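Local coordinates for cruciform cutting endonuclease 1, mitochondrial (Schizosaccharomyces pombe, PDB 1KCF), which resolves Holliday junctions as a homodimeric endonuclease, cutting four-way DNA junctions at the point of strand exchange, and is probably important for the maintenance of mitochondrial DNA, at residues 46-58 with 67-81. Residues are numbered along the deposited sequence; the frame is centred on the assembly and turned at random.
Sequences DLGIKNFSYCFAS and IHNWSVENLTEKNGL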
loop_
_atom_site.group_PDB
_atom_site.type_symbol
_atom_site.label_atom_id
_atom_site.label_comp_id
_atom_site.label_asym_id
_atom_site.label_seq_id
_atom_site.Cartn_x
_atom_site.Cartn_y
_atom_site.Cartn_z
ATOM N N ASP A 46 -13.993 -6.793 -2.879
ATOM C CA ASP A 46 -14.051 -6.773 -1.424
ATOM C C ASP A 46 -12.684 -7.240 -0.954
ATOM O O ASP A 46 -12.398 -8.439 -0.976
ATOM C CB ASP A 46 -15.112 -7.744 -0.921
ATOM C CG ASP A 46 -16.278 -7.041 -0.283
ATOM O OD1 ASP A 46 -16.042 -6.165 0.572
ATOM O OD2 ASP A 46 -17.428 -7.372 -0.636
ATOM N N LEU A 47 -11.842 -6.296 -0.542
ATOM C CA LEU A 47 -10.489 -6.618 -0.104
ATOM C C LEU A 47 -10.388 -7.548 1.096
ATOM O O LEU A 47 -10.954 -7.290 2.164
ATOM C CB LEU A 47 -9.702 -5.342 0.188
ATOM C CG LEU A 47 -9.374 -4.461 -1.016
ATOM C CD1 LEU A 47 -8.731 -3.172 -0.534
ATOM C CD2 LEU A 47 -8.456 -5.211 -1.965
ATOM N N GLY A 48 -9.642 -8.627 0.890
ATOM C CA GLY A 48 -9.409 -9.625 1.913
ATOM C C GLY A 48 -8.378 -10.566 1.326
ATOM O O GLY A 48 -8.181 -10.577 0.113
ATOM N N ILE A 49 -7.705 -11.345 2.159
ATOM C CA ILE A 49 -6.710 -12.271 1.639
ATOM C C ILE A 49 -7.279 -13.685 1.586
ATOM O O ILE A 49 -7.264 -14.325 0.538
ATOM C CB ILE A 49 -5.425 -12.234 2.491
ATOM C CG1 ILE A 49 -4.813 -10.832 2.415
ATOM C CG2 ILE A 49 -4.427 -13.269 1.986
ATOM C CD1 ILE A 49 -3.587 -10.634 3.278
ATOM N N LYS A 50 -7.807 -14.162 2.706
ATOM C CA LYS A 50 -8.366 -15.504 2.731
ATOM C C LYS A 50 -9.810 -15.525 2.247
ATOM O O LYS A 50 -10.383 -16.594 2.030
ATOM C CB LYS A 50 -8.240 -16.105 4.135
ATOM C CG LYS A 50 -6.781 -16.300 4.553
ATOM C CD LYS A 50 -6.638 -17.064 5.856
ATOM C CE LYS A 50 -5.163 -17.227 6.224
ATOM N NZ LYS A 50 -4.965 -18.013 7.477
ATOM N N ASN A 51 -10.395 -14.342 2.072
ATOM C CA ASN A 51 -11.762 -14.244 1.576
ATOM C C ASN A 51 -11.915 -13.077 0.603
ATOM O O ASN A 51 -12.815 -12.238 0.735
ATOM C CB ASN A 51 -12.769 -14.109 2.726
ATOM C CG ASN A 51 -12.603 -12.828 3.511
ATOM O OD1 ASN A 51 -13.488 -12.445 4.274
ATOM N ND2 ASN A 51 -11.466 -12.163 3.342
ATOM N N PHE A 52 -11.012 -13.027 -0.368
ATOM C CA PHE A 52 -11.040 -11.995 -1.394
ATOM C C PHE A 52 -12.312 -12.255 -2.185
ATOM O O PHE A 52 -12.556 -13.377 -2.622
ATOM C CB PHE A 52 -9.818 -12.135 -2.307
ATOM C CG PHE A 52 -9.757 -11.117 -3.416
ATOM C CD1 PHE A 52 -9.250 -9.844 -3.184
ATOM C CD2 PHE A 52 -10.197 -11.438 -4.694
ATOM C CE1 PHE A 52 -9.181 -8.904 -4.214
ATOM C CE2 PHE A 52 -10.135 -10.509 -5.729
ATOM C CZ PHE A 52 -9.624 -9.239 -5.490
ATOM N N SER A 53 -13.137 -11.235 -2.356
ATOM C CA SER A 53 -14.367 -11.415 -3.107
ATOM C C SER A 53 -14.470 -10.377 -4.217
ATOM O O SER A 53 -14.003 -9.252 -4.063
ATOM C CB SER A 53 -15.579 -11.306 -2.183
ATOM O OG SER A 53 -16.775 -11.568 -2.895
ATOM N N TYR A 54 -15.076 -10.762 -5.333
ATOM C CA TYR A 54 -15.234 -9.850 -6.458
ATOM C C TYR A 54 -16.506 -10.171 -7.228
ATOM O O TYR A 54 -16.982 -11.308 -7.224
ATOM C CB TYR A 54 -14.021 -9.952 -7.391
ATOM C CG TYR A 54 -13.932 -11.258 -8.149
ATOM C CD1 TYR A 54 -14.664 -11.456 -9.321
ATOM C CD2 TYR A 54 -13.133 -12.306 -7.687
ATOM C CE1 TYR A 54 -14.608 -12.662 -10.014
ATOM C CE2 TYR A 54 -13.069 -13.517 -8.371
ATOM C CZ TYR A 54 -13.809 -13.688 -9.536
ATOM O OH TYR A 54 -13.756 -14.881 -10.229
ATOM N N CYS A 55 -17.062 -9.152 -7.873
ATOM C CA CYS A 55 -18.265 -9.303 -8.682
ATOM C C CYS A 55 -18.044 -8.437 -9.918
ATOM O O CYS A 55 -17.837 -7.226 -9.809
ATOM C CB CYS A 55 -19.502 -8.825 -7.910
ATOM S SG CYS A 55 -21.107 -9.189 -8.717
ATOM N N PHE A 56 -18.060 -9.060 -11.088
ATOM C CA PHE A 56 -17.852 -8.343 -12.342
ATOM C C PHE A 56 -19.210 -8.282 -13.032
ATOM O O PHE A 56 -19.794 -9.316 -13.355
ATOM C CB PHE A 56 -16.821 -9.096 -13.194
ATOM C CG PHE A 56 -16.415 -8.378 -14.455
ATOM C CD1 PHE A 56 -16.016 -7.048 -14.422
ATOM C CD2 PHE A 56 -16.406 -9.047 -15.677
ATOM C CE1 PHE A 56 -15.614 -6.390 -15.582
ATOM C CE2 PHE A 56 -16.004 -8.398 -16.846
ATOM C CZ PHE A 56 -15.608 -7.063 -16.794
ATOM N N ALA A 57 -19.715 -7.070 -13.243
ATOM C CA ALA A 57 -21.028 -6.900 -13.852
ATOM C C ALA A 57 -21.154 -5.700 -14.786
ATOM O O ALA A 57 -20.254 -4.870 -14.879
ATOM C CB ALA A 57 -22.070 -6.797 -12.757
ATOM N N SER A 58 -22.293 -5.626 -15.470
ATOM C CA SER A 58 -22.594 -4.538 -16.400
ATOM C C SER A 58 -24.059 -4.137 -16.248
ATOM O O SER A 58 -24.901 -4.962 -15.887
ATOM C CB SER A 58 -22.339 -4.979 -17.845
ATOM O OG SER A 58 -20.982 -5.331 -18.049
ATOM N N ILE A 67 -24.630 -9.901 -14.025
ATOM C CA ILE A 67 -23.401 -10.442 -13.469
ATOM C C ILE A 67 -22.691 -11.357 -14.465
ATOM O O ILE A 67 -23.292 -12.286 -15.005
ATOM C CB ILE A 67 -23.701 -11.222 -12.170
ATOM C CG1 ILE A 67 -24.207 -10.244 -11.099
ATOM C CG2 ILE A 67 -22.461 -11.980 -11.706
ATOM C CD1 ILE A 67 -24.535 -10.873 -9.768
ATOM N N HIS A 68 -21.412 -11.088 -14.707
ATOM C CA HIS A 68 -20.617 -11.888 -15.635
ATOM C C HIS A 68 -19.783 -12.921 -14.877
ATOM O O HIS A 68 -19.697 -14.090 -15.264
ATOM C CB HIS A 68 -19.675 -10.989 -16.437
ATOM C CG HIS A 68 -20.358 -9.841 -17.113
ATOM N ND1 HIS A 68 -21.372 -10.013 -18.028
ATOM C CD2 HIS A 68 -20.156 -8.506 -17.019
ATOM C CE1 HIS A 68 -21.767 -8.833 -18.471
ATOM N NE2 HIS A 68 -21.046 -7.901 -17.873
ATOM N N ASN A 69 -19.149 -12.470 -13.802
ATOM C CA ASN A 69 -18.321 -13.339 -12.982
ATOM C C ASN A 69 -18.537 -12.948 -11.538
ATOM O O ASN A 69 -18.739 -11.773 -11.228
ATOM C CB ASN A 69 -16.852 -13.199 -13.357
ATOM C CG ASN A 69 -16.587 -13.579 -14.794
ATOM O OD1 ASN A 69 -16.721 -12.759 -15.700
ATOM N ND2 ASN A 69 -16.227 -14.841 -15.016
ATOM N N TRP A 70 -18.472 -13.931 -10.652
ATOM C CA TRP A 70 -18.743 -13.678 -9.250
ATOM C C TRP A 70 -18.118 -14.781 -8.417
ATOM O O TRP A 70 -18.391 -15.961 -8.647
ATOM C CB TRP A 70 -20.261 -13.656 -9.090
ATOM C CG TRP A 70 -20.783 -13.210 -7.790
ATOM C CD1 TRP A 70 -20.145 -12.444 -6.864
ATOM C CD2 TRP A 70 -22.103 -13.434 -7.289
ATOM N NE1 TRP A 70 -20.987 -12.170 -5.818
ATOM C CE2 TRP A 70 -22.197 -12.767 -6.051
ATOM C CE3 TRP A 70 -23.219 -14.134 -7.771
ATOM C CZ2 TRP A 70 -23.363 -12.775 -5.280
ATOM C CZ3 TRP A 70 -24.385 -14.142 -7.004
ATOM C CH2 TRP A 70 -24.445 -13.466 -5.771
ATOM N N SER A 71 -17.284 -14.408 -7.451
ATOM C CA SER A 71 -16.632 -15.415 -6.625
ATOM C C SER A 71 -15.918 -14.868 -5.391
ATOM O O SER A 71 -15.680 -13.660 -5.265
ATOM C CB SER A 71 -15.626 -16.195 -7.486
ATOM O OG SER A 71 -15.036 -17.264 -6.772
ATOM N N VAL A 72 -15.593 -15.780 -4.479
ATOM C CA VAL A 72 -14.867 -15.468 -3.253
ATOM C C VAL A 72 -13.706 -16.454 -3.229
ATOM O O VAL A 72 -13.906 -17.662 -3.352
ATOM C CB VAL A 72 -15.739 -15.660 -2.001
ATOM C CG1 VAL A 72 -14.882 -15.577 -0.757
ATOM C CG2 VAL A 72 -16.809 -14.585 -1.953
ATOM N N GLU A 73 -12.495 -15.938 -3.069
ATOM C CA GLU A 73 -11.314 -16.784 -3.096
ATOM C C GLU A 73 -10.419 -16.643 -1.877
ATOM O O GLU A 73 -10.418 -15.619 -1.205
ATOM C CB GLU A 73 -10.491 -16.458 -4.344
ATOM C CG GLU A 73 -11.297 -16.428 -5.630
ATOM C CD GLU A 73 -11.727 -17.804 -6.081
ATOM O OE1 GLU A 73 -12.529 -17.892 -7.037
ATOM O OE2 GLU A 73 -11.256 -18.796 -5.487
ATOM N N ASN A 74 -9.658 -17.695 -1.611
ATOM C CA ASN A 74 -8.712 -17.708 -0.509
ATOM C C ASN A 74 -7.360 -17.711 -1.206
ATOM O O ASN A 74 -6.911 -18.744 -1.699
ATOM C CB ASN A 74 -8.891 -18.967 0.339
ATOM C CG ASN A 74 -7.958 -19.000 1.537
ATOM O OD1 ASN A 74 -8.231 -19.678 2.528
ATOM N ND2 ASN A 74 -6.851 -18.272 1.451
ATOM N N LEU A 75 -6.733 -16.539 -1.259
ATOM C CA LEU A 75 -5.450 -16.358 -1.928
ATOM C C LEU A 75 -4.280 -17.107 -1.286
ATOM O O LEU A 75 -3.142 -16.989 -1.732
ATOM C CB LEU A 75 -5.137 -14.859 -2.015
ATOM C CG LEU A 75 -6.270 -13.990 -2.587
ATOM C CD1 LEU A 75 -5.818 -12.539 -2.702
ATOM C CD2 LEU A 75 -6.689 -14.519 -3.955
ATOM N N THR A 76 -4.564 -17.882 -0.245
ATOM C CA THR A 76 -3.534 -18.651 0.449
ATOM C C THR A 76 -3.519 -20.099 -0.032
ATOM O O THR A 76 -2.520 -20.803 0.119
ATOM C CB THR A 76 -3.766 -18.628 1.980
ATOM O OG1 THR A 76 -3.443 -17.329 2.488
ATOM C CG2 THR A 76 -2.901 -19.667 2.676
ATOM N N GLU A 77 -4.632 -20.535 -0.613
ATOM C CA GLU A 77 -4.765 -21.896 -1.118
ATOM C C GLU A 77 -5.070 -21.860 -2.608
ATOM O O GLU A 77 -5.062 -20.794 -3.224
ATOM C CB GLU A 77 -5.907 -22.621 -0.398
ATOM C CG GLU A 77 -5.784 -22.660 1.116
ATOM C CD GLU A 77 -6.955 -23.375 1.768
ATOM O OE1 GLU A 77 -8.108 -22.936 1.565
ATOM O OE2 GLU A 77 -6.723 -24.375 2.480
ATOM N N LYS A 78 -5.335 -23.027 -3.185
ATOM C CA LYS A 78 -5.667 -23.107 -4.598
ATOM C C LYS A 78 -6.961 -22.324 -4.781
ATOM O O LYS A 78 -7.909 -22.497 -4.014
ATOM C CB LYS A 78 -5.863 -24.561 -5.012
ATOM N N ASN A 79 -7.005 -21.467 -5.795
ATOM C CA ASN A 79 -8.188 -20.652 -6.035
ATOM C C ASN A 79 -8.474 -20.461 -7.516
ATOM O O ASN A 79 -7.625 -20.732 -8.361
ATOM C CB ASN A 79 -8.006 -19.294 -5.361
ATOM C CG ASN A 79 -6.730 -18.604 -5.797
ATOM O OD1 ASN A 79 -6.648 -18.064 -6.899
ATOM N ND2 ASN A 79 -5.720 -18.635 -4.937
ATOM N N GLY A 80 -9.676 -19.978 -7.818
ATOM C CA GLY A 80 -10.073 -19.759 -9.196
ATOM C C GLY A 80 -9.301 -18.684 -9.938
ATOM O O GLY A 80 -9.345 -18.635 -11.165
ATOM N N LEU A 81 -8.597 -17.820 -9.212
ATOM C CA LEU A 81 -7.827 -16.761 -9.854
ATOM C C LEU A 81 -6.449 -17.248 -10.285
ATOM O O LEU A 81 -5.648 -16.483 -10.822
ATOM C CB LEU A 81 -7.686 -15.557 -8.917
ATOM C CG LEU A 81 -8.978 -14.761 -8.695
ATOM C CD1 LEU A 81 -8.744 -13.640 -7.690
ATOM C CD2 LEU A 81 -9.457 -14.196 -10.027
HETATM O O HOH W 1 -12.027 -16.692 -9.278
HETATM O O HOH W 2 -15.160 -16.092 -12.187
#
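A classic beta bulge sets H68 and N69 together against F56, whose O accepts from H68 N at 2.8 Å and from N69 N at 3.3 Å, the latter on a lone pair in the carbonyl plane. H68 NE2 and S58 OG share a 2.6 Å hydrogen bond, the hydroxyl lying in the plane of the imidazole ring. Strands 52-58 and 69-73 run antiparallel, 172° between their directions, as far as the F52-E73 pair. Y54 CG sits between its backbone N and carbonyl carbon (chi1 70°), which lays the ring over the neighbouring strand: S71 N and O lie over one face, S71 CB is 3.6 Å from OH, and L81 CD2 touches CE2. Y54 OH meets two waters in the ring plane, one donating to E73 OE1, the other accepting from N69 ND2. A leucine in place of Y54 would probably leave both waters without their shared hydroxyl and the S71 backbone without the ring face against it. This hairpin belongs to the RNase H-like core of the RuvC resolvase family; D46, a magnesium ligand, lies on the adjoining strand. On the other face C55 SG sits over the W70 five-membered ring, 4.1 Å from its centroid, while W70 NE1 is hydrogen-bonded to M228 O of helix 224-253. V72 CG2 packs 3.2 Å from S53 OG, hydrogen-bonded to S231 OG and D227 O.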